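Local coordinates for protein uncharacterized esterase YxiM (PDB 2O14) that probably acts as an esterase of the GDSL lipolytic family, hydrolysing a substrate that has not been identified, at residues R213-N217 with D218-E222; L312-L315 with N316-S319; K226-K229 with P230-F234; H247-S250 with E251-K255; T324-G327 with P328-L332. All coordinates share one frame; numbering follows the deposited sequence.

Interaction 1 (R213-N217 with D218-E222)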
loop_
_atom_site.group_PDB
_atom_site.type_symbol
_atom_site.label_atom_id
_atom_site.label_comp_id
_atom_site.label_asym_id
_atom_site.label_seq_id
_atom_site.Cartn_x
_atom_site.Cartn_y
_atom_site.Cartn_z
ATOM N N ARG A 213 12.598 2.472 10.297
ATOM C CA ARG A 213 13.459 1.291 10.281
ATOM C C ARG A 213 12.737 0.104 9.646
ATOM O O ARG A 213 13.283 -0.559 8.765
ATOM C CB ARG A 213 13.893 0.926 11.706
ATOM C CG ARG A 213 15.008 -0.106 11.780
ATOM C CD ARG A 213 15.102 -0.688 13.176
ATOM N NE ARG A 213 15.438 0.305 14.196
ATOM C CZ ARG A 213 14.801 0.422 15.359
ATOM N NH1 ARG A 213 15.179 1.339 16.241
ATOM N NH2 ARG A 213 13.763 -0.360 15.632
ATOM N N GLY A 214 11.513 -0.151 10.098
ATOM C CA GLY A 214 10.732 -1.256 9.566
ATOM C C GLY A 214 10.396 -1.115 8.089
ATOM O O GLY A 214 10.511 -2.069 7.326
ATOM N N PHE A 215 9.970 0.073 7.681
ATOM C CA PHE A 215 9.628 0.304 6.289
ATOM C C PHE A 215 10.848 0.004 5.426
ATOM O O PHE A 215 10.739 -0.587 4.353
ATOM C CB PHE A 215 9.180 1.759 6.091
ATOM C CG PHE A 215 8.485 2.005 4.783
ATOM C CD1 PHE A 215 9.213 2.208 3.616
ATOM C CD2 PHE A 215 7.092 1.980 4.709
ATOM C CE1 PHE A 215 8.561 2.377 2.388
ATOM C CE2 PHE A 215 6.435 2.147 3.493
ATOM C CZ PHE A 215 7.169 2.345 2.329
ATOM N N ARG A 216 12.017 0.398 5.914
ATOM C CA ARG A 216 13.257 0.181 5.184
ATOM C C ARG A 216 13.706 -1.271 5.116
ATOM O O ARG A 216 13.984 -1.804 4.037
ATOM C CB ARG A 216 14.388 1.001 5.804
ATOM C CG ARG A 216 15.741 0.774 5.145
ATOM C CD ARG A 216 16.813 1.622 5.798
ATOM N NE ARG A 216 18.085 1.546 5.087
ATOM C CZ ARG A 216 18.927 0.516 5.147
ATOM N NH1 ARG A 216 18.641 -0.545 5.895
ATOM N NH2 ARG A 216 20.058 0.543 4.452
ATOM N N ASN A 217 13.756 -1.907 6.277
ATOM C CA ASN A 217 14.258 -3.273 6.383
ATOM C C ASN A 217 13.342 -4.472 6.176
ATOM O O ASN A 217 13.819 -5.545 5.800
ATOM C CB ASN A 217 14.948 -3.427 7.736
ATOM C CG ASN A 217 16.021 -2.384 7.957
ATOM O OD1 ASN A 217 16.454 -2.151 9.086
ATOM N ND2 ASN A 217 16.464 -1.754 6.876
ATOM N N ASP A 218 12.040 -4.316 6.396
ATOM C CA ASP A 218 11.165 -5.478 6.284
ATOM C C ASP A 218 10.351 -5.724 5.014
ATOM O O ASP A 218 9.347 -6.432 5.057
ATOM C CB ASP A 218 10.266 -5.550 7.531
ATOM C CG ASP A 218 11.081 -5.693 8.823
ATOM O OD1 ASP A 218 12.038 -6.488 8.827
ATOM O OD2 ASP A 218 10.779 -5.023 9.834
ATOM N N GLY A 219 10.780 -5.161 3.886
ATOM C CA GLY A 219 10.073 -5.422 2.638
ATOM C C GLY A 219 9.398 -4.288 1.886
ATOM O O GLY A 219 9.381 -4.291 0.649
ATOM N N GLN A 220 8.835 -3.320 2.605
ATOM C CA GLN A 220 8.154 -2.215 1.944
ATOM C C GLN A 220 9.055 -1.390 1.028
ATOM O O GLN A 220 8.671 -1.091 -0.100
ATOM C CB GLN A 220 7.462 -1.324 2.983
ATOM C CG GLN A 220 6.117 -1.892 3.432
ATOM C CD GLN A 220 5.698 -1.426 4.813
ATOM O OE1 GLN A 220 6.301 -1.811 5.815
ATOM N NE2 GLN A 220 4.660 -0.598 4.874
ATOM N N LEU A 221 10.248 -1.024 1.485
ATOM C CA LEU A 221 11.132 -0.248 0.623
ATOM C C LEU A 221 11.605 -1.085 -0.559
ATOM O O LEU A 221 11.677 -0.590 -1.683
ATOM C CB LEU A 221 12.351 0.263 1.389
ATOM C CG LEU A 221 13.268 1.138 0.530
ATOM C CD1 LEU A 221 12.541 2.431 0.156
ATOM C CD2 LEU A 221 14.543 1.447 1.288
ATOM N N GLU A 222 11.936 -2.349 -0.304
ATOM C CA GLU A 222 12.401 -3.239 -1.370
ATOM C C GLU A 222 11.359 -3.344 -2.480
ATOM O O GLU A 222 11.703 -3.325 -3.661
ATOM C CB GLU A 222 12.700 -4.647 -0.836
ATOM C CG GLU A 222 13.134 -5.619 -1.941
ATOM C CD GLU A 222 13.316 -7.052 -1.457
ATOM O OE1 GLU A 222 12.966 -7.353 -0.298
ATOM O OE2 GLU A 222 13.804 -7.888 -2.246
HETATM O O HOH W 1 8.548 -3.205 5.470
HETATM O O HOH W 2 12.736 -3.477 2.506
#

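Interaction 2 (L312-L315 with N316-S319)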
loop_
_atom_site.group_PDB
_atom_site.type_symbol
_atom_site.label_atom_id
_atom_site.label_comp_id
_atom_site.label_asym_id
_atom_site.label_seq_id
_atom_site.Cartn_x
_atom_site.Cartn_y
_atom_site.Cartn_z
ATOM N N LEU A 312 8.816 18.898 -0.294
ATOM C CA LEU A 312 8.267 18.843 1.056
ATOM C C LEU A 312 6.862 19.408 1.190
ATOM O O LEU A 312 6.584 20.533 0.755
ATOM C CB LEU A 312 9.189 19.594 2.027
ATOM C CG LEU A 312 8.699 19.733 3.472
ATOM C CD1 LEU A 312 8.817 18.393 4.183
ATOM C CD2 LEU A 312 9.525 20.791 4.200
ATOM N N ILE A 313 5.985 18.614 1.799
ATOM C CA ILE A 313 4.610 19.016 2.058
ATOM C C ILE A 313 4.545 19.086 3.574
ATOM O O ILE A 313 4.647 18.057 4.245
ATOM C CB ILE A 313 3.586 17.959 1.590
ATOM C CG1 ILE A 313 3.739 17.688 0.094
ATOM C CG2 ILE A 313 2.173 18.444 1.888
ATOM C CD1 ILE A 313 3.445 18.881 -0.779
ATOM N N ASP A 314 4.404 20.289 4.121
ATOM C CA ASP A 314 4.337 20.438 5.572
ATOM C C ASP A 314 2.895 20.225 6.001
ATOM O O ASP A 314 2.250 21.132 6.535
ATOM C CB ASP A 314 4.798 21.834 5.997
ATOM C CG ASP A 314 5.360 21.857 7.403
ATOM O OD1 ASP A 314 4.952 21.010 8.229
ATOM O OD2 ASP A 314 6.204 22.731 7.687
ATOM N N LEU A 315 2.391 19.019 5.769
ATOM C CA LEU A 315 1.014 18.694 6.109
ATOM C C LEU A 315 0.694 18.970 7.576
ATOM O O LEU A 315 -0.456 19.230 7.929
ATOM C CB LEU A 315 0.732 17.231 5.768
ATOM C CG LEU A 315 -0.734 16.824 5.622
ATOM C CD1 LEU A 315 -1.431 17.757 4.642
ATOM C CD2 LEU A 315 -0.808 15.378 5.137
ATOM N N ASN A 316 1.710 18.921 8.431
ATOM C CA ASN A 316 1.513 19.182 9.853
ATOM C C ASN A 316 0.916 20.582 10.039
ATOM O O ASN A 316 -0.093 20.762 10.730
ATOM C CB ASN A 316 2.851 19.097 10.594
ATOM C CG ASN A 316 2.698 19.258 12.101
ATOM O OD1 ASN A 316 2.459 18.288 12.828
ATOM N ND2 ASN A 316 2.833 20.488 12.576
ATOM N N VAL A 317 1.552 21.570 9.412
ATOM C CA VAL A 317 1.108 22.952 9.506
ATOM C C VAL A 317 -0.129 23.229 8.653
ATOM O O VAL A 317 -1.076 23.872 9.113
ATOM C CB VAL A 317 2.230 23.918 9.087
ATOM C CG1 VAL A 317 1.728 25.362 9.147
ATOM C CG2 VAL A 317 3.435 23.725 9.996
ATOM N N LEU A 318 -0.122 22.748 7.416
ATOM C CA LEU A 318 -1.259 22.964 6.535
ATOM C C LEU A 318 -2.528 22.370 7.135
ATOM O O LEU A 318 -3.581 23.002 7.108
ATOM C CB LEU A 318 -0.995 22.358 5.152
ATOM C CG LEU A 318 0.158 22.979 4.354
ATOM C CD1 LEU A 318 0.429 22.158 3.093
ATOM C CD2 LEU A 318 -0.191 24.415 3.989
ATOM N N SER A 319 -2.436 21.162 7.687
ATOM C CA SER A 319 -3.617 20.540 8.281
ATOM C C SER A 319 -4.048 21.280 9.544
ATOM O O SER A 319 -5.243 21.431 9.798
ATOM C CB SER A 319 -3.364 19.061 8.605
ATOM O OG SER A 319 -2.392 18.910 9.623
#

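Interaction 3 (K226-K229 with P230-F234)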
loop_
_atom_site.group_PDB
_atom_site.type_symbol
_atom_site.label_atom_id
_atom_site.label_comp_id
_atom_site.label_asym_id
_atom_site.label_seq_id
_atom_site.Cartn_x
_atom_site.Cartn_y
_atom_site.Cartn_z
ATOM N N LYS A 226 11.969 -1.932 -6.390
ATOM C CA LYS A 226 11.863 -2.906 -7.464
ATOM C C LYS A 226 11.333 -2.273 -8.751
ATOM O O LYS A 226 11.726 -2.669 -9.849
ATOM C CB LYS A 226 10.915 -4.032 -7.039
ATOM C CG LYS A 226 10.682 -5.115 -8.089
ATOM C CD LYS A 226 11.778 -6.165 -8.076
ATOM C CE LYS A 226 11.467 -7.287 -9.055
ATOM N NZ LYS A 226 12.509 -8.344 -9.019
ATOM N N TYR A 227 10.453 -1.283 -8.620
ATOM C CA TYR A 227 9.849 -0.669 -9.799
ATOM C C TYR A 227 9.994 0.839 -9.972
ATOM O O TYR A 227 9.916 1.335 -11.095
ATOM C CB TYR A 227 8.356 -1.008 -9.841
ATOM C CG TYR A 227 8.056 -2.483 -9.749
ATOM C CD1 TYR A 227 8.357 -3.343 -10.804
ATOM C CD2 TYR A 227 7.456 -3.021 -8.610
ATOM C CE1 TYR A 227 8.063 -4.707 -10.730
ATOM C CE2 TYR A 227 7.161 -4.391 -8.526
ATOM C CZ TYR A 227 7.465 -5.225 -9.589
ATOM O OH TYR A 227 7.169 -6.569 -9.520
ATOM N N ILE A 228 10.194 1.575 -8.885
ATOM C CA ILE A 228 10.305 3.028 -8.995
ATOM C C ILE A 228 11.414 3.450 -9.962
ATOM O O ILE A 228 12.506 2.888 -9.961
ATOM C CB ILE A 228 10.517 3.673 -7.602
ATOM C CG1 ILE A 228 10.074 5.138 -7.638
ATOM C CG2 ILE A 228 11.967 3.550 -7.184
ATOM C CD1 ILE A 228 9.942 5.779 -6.261
ATOM N N LYS A 229 11.116 4.440 -10.797
ATOM C CA LYS A 229 12.069 4.926 -11.790
ATOM C C LYS A 229 11.870 6.413 -12.078
ATOM O O LYS A 229 10.987 7.053 -11.506
ATOM C CB LYS A 229 11.904 4.134 -13.090
ATOM C CG LYS A 229 10.488 4.145 -13.650
ATOM C CD LYS A 229 10.395 3.349 -14.952
ATOM C CE LYS A 229 8.952 3.191 -15.408
ATOM N NZ LYS A 229 8.278 4.495 -15.617
ATOM N N PRO A 230 12.697 6.987 -12.969
ATOM C CA PRO A 230 12.542 8.409 -13.280
ATOM C C PRO A 230 11.109 8.716 -13.703
ATOM O O PRO A 230 10.506 7.980 -14.491
ATOM C CB PRO A 230 13.541 8.622 -14.414
ATOM C CG PRO A 230 14.640 7.677 -14.059
ATOM C CD PRO A 230 13.879 6.427 -13.652
ATOM N N GLY A 231 10.567 9.802 -13.164
ATOM C CA GLY A 231 9.211 10.191 -13.492
ATOM C C GLY A 231 8.262 9.921 -12.343
ATOM O O GLY A 231 7.265 10.631 -12.176
ATOM N N ASP A 232 8.573 8.899 -11.549
ATOM C CA ASP A 232 7.738 8.534 -10.410
ATOM C C ASP A 232 8.021 9.391 -9.178
ATOM O O ASP A 232 9.002 10.137 -9.125
ATOM C CB ASP A 232 7.948 7.062 -10.027
ATOM C CG ASP A 232 7.596 6.102 -11.149
ATOM O OD1 ASP A 232 6.661 6.396 -11.925
ATOM O OD2 ASP A 232 8.249 5.042 -11.240
ATOM N N TYR A 233 7.149 9.263 -8.184
ATOM C CA TYR A 233 7.294 9.987 -6.931
ATOM C C TYR A 233 7.173 9.020 -5.760
ATOM O O TYR A 233 6.328 8.120 -5.768
ATOM C CB TYR A 233 6.217 11.070 -6.803
ATOM C CG TYR A 233 6.472 12.292 -7.647
ATOM C CD1 TYR A 233 7.524 13.155 -7.358
ATOM C CD2 TYR A 233 5.653 12.595 -8.730
ATOM C CE1 TYR A 233 7.757 14.296 -8.129
ATOM C CE2 TYR A 233 5.875 13.733 -9.508
ATOM C CZ TYR A 233 6.929 14.579 -9.200
ATOM O OH TYR A 233 7.149 15.703 -9.967
ATOM N N PHE A 234 8.044 9.190 -4.769
ATOM C CA PHE A 234 7.993 8.374 -3.564
ATOM C C PHE A 234 7.457 9.328 -2.506
ATOM O O PHE A 234 8.183 10.194 -2.020
ATOM C CB PHE A 234 9.386 7.875 -3.172
ATOM C CG PHE A 234 9.430 7.173 -1.835
ATOM C CD1 PHE A 234 8.393 6.328 -1.434
ATOM C CD2 PHE A 234 10.532 7.323 -0.993
ATOM C CE1 PHE A 234 8.452 5.639 -0.213
ATOM C CE2 PHE A 234 10.603 6.637 0.230
ATOM C CZ PHE A 234 9.559 5.792 0.618
HETATM O O HOH W 3 7.142 2.777 -11.728
HETATM O O HOH W 4 7.763 6.939 -14.541
#

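Interaction 4 (H247-S250 with E251-K255)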
loop_
_atom_site.group_PDB
_atom_site.type_symbol
_atom_site.label_atom_id
_atom_site.label_comp_id
_atom_site.label_asym_id
_atom_site.label_seq_id
_atom_site.Cartn_x
_atom_site.Cartn_y
_atom_site.Cartn_z
ATOM N N HIS A 247 10.180 1.140 20.313
ATOM C CA HIS A 247 10.956 0.846 19.110
ATOM C C HIS A 247 12.418 1.225 19.305
ATOM O O HIS A 247 13.282 0.829 18.523
ATOM C CB HIS A 247 10.401 1.616 17.903
ATOM C CG HIS A 247 8.959 1.336 17.614
ATOM N ND1 HIS A 247 8.491 0.075 17.308
ATOM C CD2 HIS A 247 7.880 2.152 17.588
ATOM C CE1 HIS A 247 7.187 0.128 17.107
ATOM N NE2 HIS A 247 6.791 1.378 17.270
ATOM N N LYS A 248 12.685 2.003 20.349
ATOM C CA LYS A 248 14.039 2.448 20.656
ATOM C C LYS A 248 14.699 3.039 19.414
ATOM O O LYS A 248 15.837 2.718 19.086
ATOM C CB LYS A 248 14.857 1.273 21.202
ATOM C CG LYS A 248 14.205 0.622 22.424
ATOM C CD LYS A 248 14.899 -0.663 22.850
ATOM C CE LYS A 248 16.192 -0.388 23.590
ATOM N NZ LYS A 248 15.952 0.391 24.841
ATOM N N GLU A 249 13.961 3.898 18.715
ATOM C CA GLU A 249 14.473 4.545 17.513
ATOM C C GLU A 249 14.568 6.043 17.764
ATOM O O GLU A 249 13.578 6.765 17.634
ATOM C CB GLU A 249 13.550 4.277 16.321
ATOM C CG GLU A 249 13.994 4.985 15.050
ATOM C CD GLU A 249 12.961 4.920 13.940
ATOM O OE1 GLU A 249 12.960 3.939 13.166
ATOM O OE2 GLU A 249 12.139 5.852 13.852
ATOM N N SER A 250 15.764 6.501 18.130
ATOM C CA SER A 250 15.996 7.909 18.425
ATOM C C SER A 250 15.724 8.767 17.205
ATOM O O SER A 250 15.616 8.258 16.084
ATOM C CB SER A 250 17.442 8.133 18.870
ATOM O OG SER A 250 18.327 8.031 17.764
ATOM N N GLU A 251 15.615 10.073 17.422
ATOM C CA GLU A 251 15.373 10.983 16.316
ATOM C C GLU A 251 16.572 10.888 15.381
ATOM O O GLU A 251 16.435 10.966 14.163
ATOM C CB GLU A 251 15.208 12.421 16.821
ATOM C CG GLU A 251 14.670 13.364 15.753
ATOM C CD GLU A 251 14.288 14.727 16.297
ATOM O OE1 GLU A 251 13.948 14.821 17.497
ATOM O OE2 GLU A 251 14.309 15.700 15.514
ATOM N N ALA A 252 17.749 10.703 15.965
ATOM C CA ALA A 252 18.968 10.581 15.179
ATOM C C ALA A 252 18.887 9.360 14.262
ATOM O O ALA A 252 19.182 9.456 13.069
ATOM C CB ALA A 252 20.176 10.469 16.101
ATOM N N GLU A 253 18.487 8.212 14.810
ATOM C CA GLU A 253 18.389 7.002 13.995
ATOM C C GLU A 253 17.334 7.233 12.923
ATOM O O GLU A 253 17.542 6.930 11.749
ATOM C CB GLU A 253 17.992 5.786 14.839
ATOM C CG GLU A 253 18.360 4.454 14.179
ATOM C CD GLU A 253 17.619 3.255 14.760
ATOM O OE1 GLU A 253 17.414 3.213 15.994
ATOM O OE2 GLU A 253 17.252 2.346 13.976
ATOM N N PHE A 254 16.198 7.769 13.342
ATOM C CA PHE A 254 15.103 8.061 12.431
ATOM C C PHE A 254 15.622 8.835 11.224
ATOM O O PHE A 254 15.398 8.449 10.075
ATOM C CB PHE A 254 14.044 8.887 13.158
ATOM C CG PHE A 254 13.035 9.510 12.248
ATOM C CD1 PHE A 254 12.026 8.740 11.673
ATOM C CD2 PHE A 254 13.088 10.876 11.965
ATOM C CE1 PHE A 254 11.079 9.318 10.829
ATOM C CE2 PHE A 254 12.146 11.469 11.121
ATOM C CZ PHE A 254 11.136 10.689 10.551
ATOM N N LYS A 255 16.326 9.927 11.504
ATOM C CA LYS A 255 16.880 10.794 10.471
ATOM C C LYS A 255 17.851 10.048 9.551
ATOM O O LYS A 255 17.834 10.249 8.336
ATOM C CB LYS A 255 17.569 11.986 11.143
ATOM C CG LYS A 255 17.934 13.143 10.235
ATOM C CD LYS A 255 18.445 14.315 11.073
ATOM C CE LYS A 255 19.032 15.424 10.212
ATOM N NZ LYS A 255 18.055 15.909 9.211
HETATM O O HOH W 5 18.001 4.684 18.056
#

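Interaction 5 (T324-G327 with P328-L332)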
loop_
_atom_site.group_PDB
_atom_site.type_symbol
_atom_site.label_atom_id
_atom_site.label_comp_id
_atom_site.label_asym_id
_atom_site.label_seq_id
_atom_site.Cartn_x
_atom_site.Cartn_y
_atom_site.Cartn_z
ATOM N N THR A 324 -7.808 24.623 12.538
ATOM C CA THR A 324 -8.022 25.891 13.219
ATOM C C THR A 324 -9.167 26.658 12.558
ATOM O O THR A 324 -9.922 27.352 13.235
ATOM C CB THR A 324 -6.756 26.786 13.176
ATOM O OG1 THR A 324 -5.721 26.195 13.971
ATOM C CG2 THR A 324 -7.060 28.177 13.716
ATOM N N SER A 325 -9.304 26.519 11.242
ATOM C CA SER A 325 -10.348 27.231 10.514
ATOM C C SER A 325 -11.738 26.609 10.618
ATOM O O SER A 325 -12.732 27.263 10.292
ATOM C CB SER A 325 -9.973 27.368 9.037
ATOM O OG SER A 325 -10.141 26.142 8.350
ATOM N N ILE A 326 -11.820 25.358 11.061
ATOM C CA ILE A 326 -13.122 24.710 11.179
ATOM C C ILE A 326 -13.550 24.487 12.628
ATOM O O ILE A 326 -14.707 24.155 12.891
ATOM C CB ILE A 326 -13.161 23.358 10.421
ATOM C CG1 ILE A 326 -12.176 22.367 11.039
ATOM C CG2 ILE A 326 -12.842 23.583 8.945
ATOM C CD1 ILE A 326 -12.209 21.000 10.380
ATOM N N GLY A 327 -12.620 24.673 13.563
ATOM C CA GLY A 327 -12.943 24.506 14.971
ATOM C C GLY A 327 -12.702 23.117 15.536
ATOM O O GLY A 327 -12.709 22.134 14.798
ATOM N N PRO A 328 -12.491 23.005 16.857
ATOM C CA PRO A 328 -12.246 21.731 17.540
ATOM C C PRO A 328 -13.347 20.690 17.352
ATOM O O PRO A 328 -13.069 19.513 17.130
ATOM C CB PRO A 328 -12.101 22.147 19.001
ATOM C CG PRO A 328 -11.499 23.508 18.896
ATOM C CD PRO A 328 -12.309 24.135 17.785
ATOM N N GLU A 329 -14.598 21.124 17.442
ATOM C CA GLU A 329 -15.721 20.208 17.303
ATOM C C GLU A 329 -15.773 19.523 15.937
ATOM O O GLU A 329 -15.917 18.300 15.856
ATOM C CB GLU A 329 -17.029 20.951 17.577
ATOM C CG GLU A 329 -18.234 20.048 17.763
ATOM C CD GLU A 329 -19.420 20.795 18.348
ATOM O OE1 GLU A 329 -19.291 21.308 19.483
ATOM O OE2 GLU A 329 -20.470 20.871 17.675
ATOM N N ARG A 330 -15.650 20.302 14.868
ATOM C CA ARG A 330 -15.679 19.747 13.519
ATOM C C ARG A 330 -14.430 18.915 13.233
ATOM O O ARG A 330 -14.511 17.871 12.583
ATOM C CB ARG A 330 -15.807 20.871 12.487
ATOM C CG ARG A 330 -17.126 21.631 12.564
ATOM C CD ARG A 330 -17.157 22.777 11.569
ATOM N NE ARG A 330 -16.875 22.316 10.213
ATOM C CZ ARG A 330 -16.629 23.121 9.183
ATOM N NH1 ARG A 330 -16.632 24.440 9.348
ATOM N NH2 ARG A 330 -16.363 22.608 7.989
ATOM N N THR A 331 -13.280 19.378 13.721
ATOM C CA THR A 331 -12.020 18.666 13.526
ATOM C C THR A 331 -12.141 17.265 14.113
ATOM O O THR A 331 -11.695 16.283 13.522
ATOM C CB THR A 331 -10.848 19.394 14.221
ATOM O OG1 THR A 331 -10.591 20.634 13.552
ATOM C CG2 THR A 331 -9.588 18.536 14.189
ATOM N N LEU A 332 -12.758 17.190 15.286
ATOM C CA LEU A 332 -12.962 15.929 15.977
ATOM C C LEU A 332 -13.746 14.970 15.088
ATOM O O LEU A 332 -13.610 13.750 15.199
ATOM C CB LEU A 332 -13.729 16.180 17.272
ATOM C CG LEU A 332 -13.704 15.057 18.301
ATOM C CD1 LEU A 332 -12.282 14.893 18.839
ATOM C CD2 LEU A 332 -14.671 15.393 19.427
HETATM O O HOH W 6 -15.883 23.187 15.070
#

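Interaction 1 (R213-N217 with D218-E222)
The ring of F215 lies beneath the side chain of Q220, and this CH-pi contact is the main side-chain meeting where helix 212-217 gives way to helix 220-225. Q220 CB stands 3.6 Å from the ring centroid, only 7° off the normal. The rest of the glutamine crosses the ring at about a right angle, bringing NE2 to 3.5 Å from F215 CD2, with amide and ring planes 42° apart. F215 CG lies anti to its own N (chi1 -165°), which places one face of the ring against Q220 CB. Apolar contact is looser: F215 CD1 is 4.3 Å from L221 CB. Were F215 an alanine, Q220 CB would probably lose the ring face beneath it and a gap would open toward M261 of helix 251-266.

Among backbone bonds, D218 N donates to G214 O at 2.9 Å, and L221 N to F215 O. Two waters bridge the break: one joins G214 O, Q220 N and Q220 OE1, the other R216 O, G219 N and E222 N. G219, the N-cap, has a positive phi, which suits glycine.

Beyond the contact, Q220 NE2 donates to M205 O and R216 NE pairs with D260. The buried amide of Q220 is thus held at both ends, OE1 by water at 2.7 Å and NE2 by a carbonyl, which should fix its rotation beside the CD2-CE2 rim of the ring.

Interaction 2 (L312-L315 with N316-S319)
D314 and L315 receive the first amide bonds of helix 315-326, with D314 as N-cap, at the point where edge strand 311-313 of the parallel sheet turns into the helix. This is a strand-to-helix junction of the alpha/beta GDSL hydrolase domain. D314 is also the centre of an inverse gamma turn, closed by a weak bond from L315 N to I313 O.

The tight part is the backbone. D314 O takes L318 N at 3.0 Å in a nearly straight bond (176°) lying in the carbonyl plane, while V317 N reaches the same oxygen only weakly. The side chain of L318 lies over this carbonyl, its CG 3.5 Å from D314 O. On the flank of the turn the D314 carboxylate slants across V317, with OD1 3.6 Å from CG2. That carboxylate finds its polar partners elsewhere, OD1 with the T276 hydroxyl and OD2 in a salt bridge with R298. T276 OG1 also bonds N316 N, so one hydroxyl ties the cap residue to the first turn.

The apolar fringe is looser. I313 CG2 and L318 CD1 merely approach, 4.3 Å apart, and both side chains touch E358 of helix 345-361. V317 and L318 remain partly exposed, whereas L315 and S319 on the inner side are buried.

S319 OG sits between its own N and carbonyl carbon (chi1 66°), which folds the hydroxyl back onto the preceding turn. L315 O thereby accepts twice, from S319 N at 2.8 Å and from S319 OG at 2.6 Å.

Interaction 3 (K226-K229 with P230-F234)
D232 CG stands beside its own backbone N (chi1 -60°), which turns the carboxylate back toward K229, while K229 CG tucks in between the amide and carbonyl sides of its backbone (chi1 55°), bringing the lysine CG up to the carboxylate.

With these torsions set, D232 OD2 takes the amide of K229 at 3.0 Å, the donor arriving on the anti side of the oxygen and 26° out of the carboxylate plane. In return D232 N donates to K229 O, also at 3.0 Å, and the two residues are bonded reciprocally. K229 CG slants across OD2 at 3.4 Å. Its NZ stays 4.4 Å from OD2, beyond a salt bridge, although the nearby positive charge would probably favour the ionised carboxylate. One water links K229 NZ, P230 O and D232 OD1, and a second joins Y227 O to OD2. OD1 accepts further from T164 N on the neighbouring strand.

On the apolar side I228 and D232 run antiparallel past one another, I228 CG1 3.7 Å from D232 CB. I228 CD1 meets F234 CB at 3.8 Å, at about a right angle; V265 of helix 251-266 touches both residues.

With an alanine in place of D232, the amides of K229 and T164 are likely to lose their carboxylate acceptor and both waters one of their partners.

K229 to D232 form a type II beta turn, with P230 second and G231 third with positive phi, leading into strand 233-237, the central strand of the domain's five-stranded parallel sheet.

Interaction 4 (H247-S250 with E251-K255)
S250 OG receives the amide of E253 at 3.0 Å, a nearly straight N-cap bond that opens helix 251-266. A chi1 of 73° leans the serine oxygen over the first helical turn, where the CB of A252 comes within 3.5 Å of it. S250 O meanwhile accepts from F254 N at 2.8 Å. One residue thus caps the helix with its side chain and begins the regular bonding with its carbonyl.

Around this core lie two glutamates. E253 reaches back along the entering loop, its OE1 3.6 Å from E249 CA. A water held by OE1 at 2.6 Å also donates to K248 O and accepts from S250 N, so it supplies the loop amide just before the helix with an acceptor. E249 and E253 cross at about a right angle with their carboxylates turned 77° apart. E249 OE2 comes to the edge of the F254 ring, near its plane, 3.6 Å from CD1. That edge carries the ring's positive hydrogens, and the approach is probably mildly favourable.

R213 of helix 212-217 holds both acids, its NE in a salt bridge with E253 OE2 and its backbone N bonding E249 OE1; its NH1 also bonds H247 O in the loop. The E249 carbonyl is taken by the Y297 hydroxyl, and the ring of Y297 meets that of F254 at about 45°.

The helix start is thereby set between helix 212-217, through A212 against E249 and F254, and helix 298-307, where I301 touches F254 and E251 bonds S300.

Interaction 5 (T324-G327 with P328-L332)
I326 CB rests over one face of the R330 guanidinium, 3.6 Å above its plane and over its centre. The arginine can be followed from its root. Its CB and CG each lie 3.5 Å from I326 O, and CD comes closest to that carbonyl oxygen at 3.1 Å. A bend at chi3 (54°) then turns the chain across the isoleucine. NE stands 3.9 Å from I326 CB, CZ and NH1 lie over the same CB, and NH2 ends 3.8 Å from I326 CG2. The planar cation therefore covers the branched side chain, its flat face against hydrocarbon.

The contact spans the junction between helix 315-326 and the short helix 328-332. G327, with phi 92°, leaves the first helix and is N-cap of the second, and P328, which needs no amide hydrogen, opens the new turn.

G327 O receives both donors of T331. T331 N approaches nearly along the carbonyl direction at 3.0 Å, whereas T331 OG1, 2.9 Å away, comes from above the carbonyl plane, 47° out of it. I326 CG1 packs against the same hydroxyl at 3.4 Å, the isoleucine crossing the threonine at about a right angle. I326 O, just before the cap, is bonded by a water that also accepts from R330 N, bridging the two helices. F284 touches P328 and T331, and L334 meets I326.

Interactions 1 to 5 all lie in the GDSL hydrolase part of the chain. Interactions 1 and 4, centres about 15 Å apart, are joined directly by the salt bridge from R213 NE to E253 OE2 (2.7 Å). Interactions 1 and 3 touch through F215 CE1 and F234 CZ, 4.0 Å apart. Interactions 2 and 3 reach the same parallel sheet, and interactions 2 and 5 share helix 315-326, with centres about 17 Å apart. Of the five, interactions 1 and 5 come nearest the probable catalytic residues: the Q220 side chain is about 10 Å from that of S171, the presumed nucleophile, and the T331 side chain about 12 Å from that of D339.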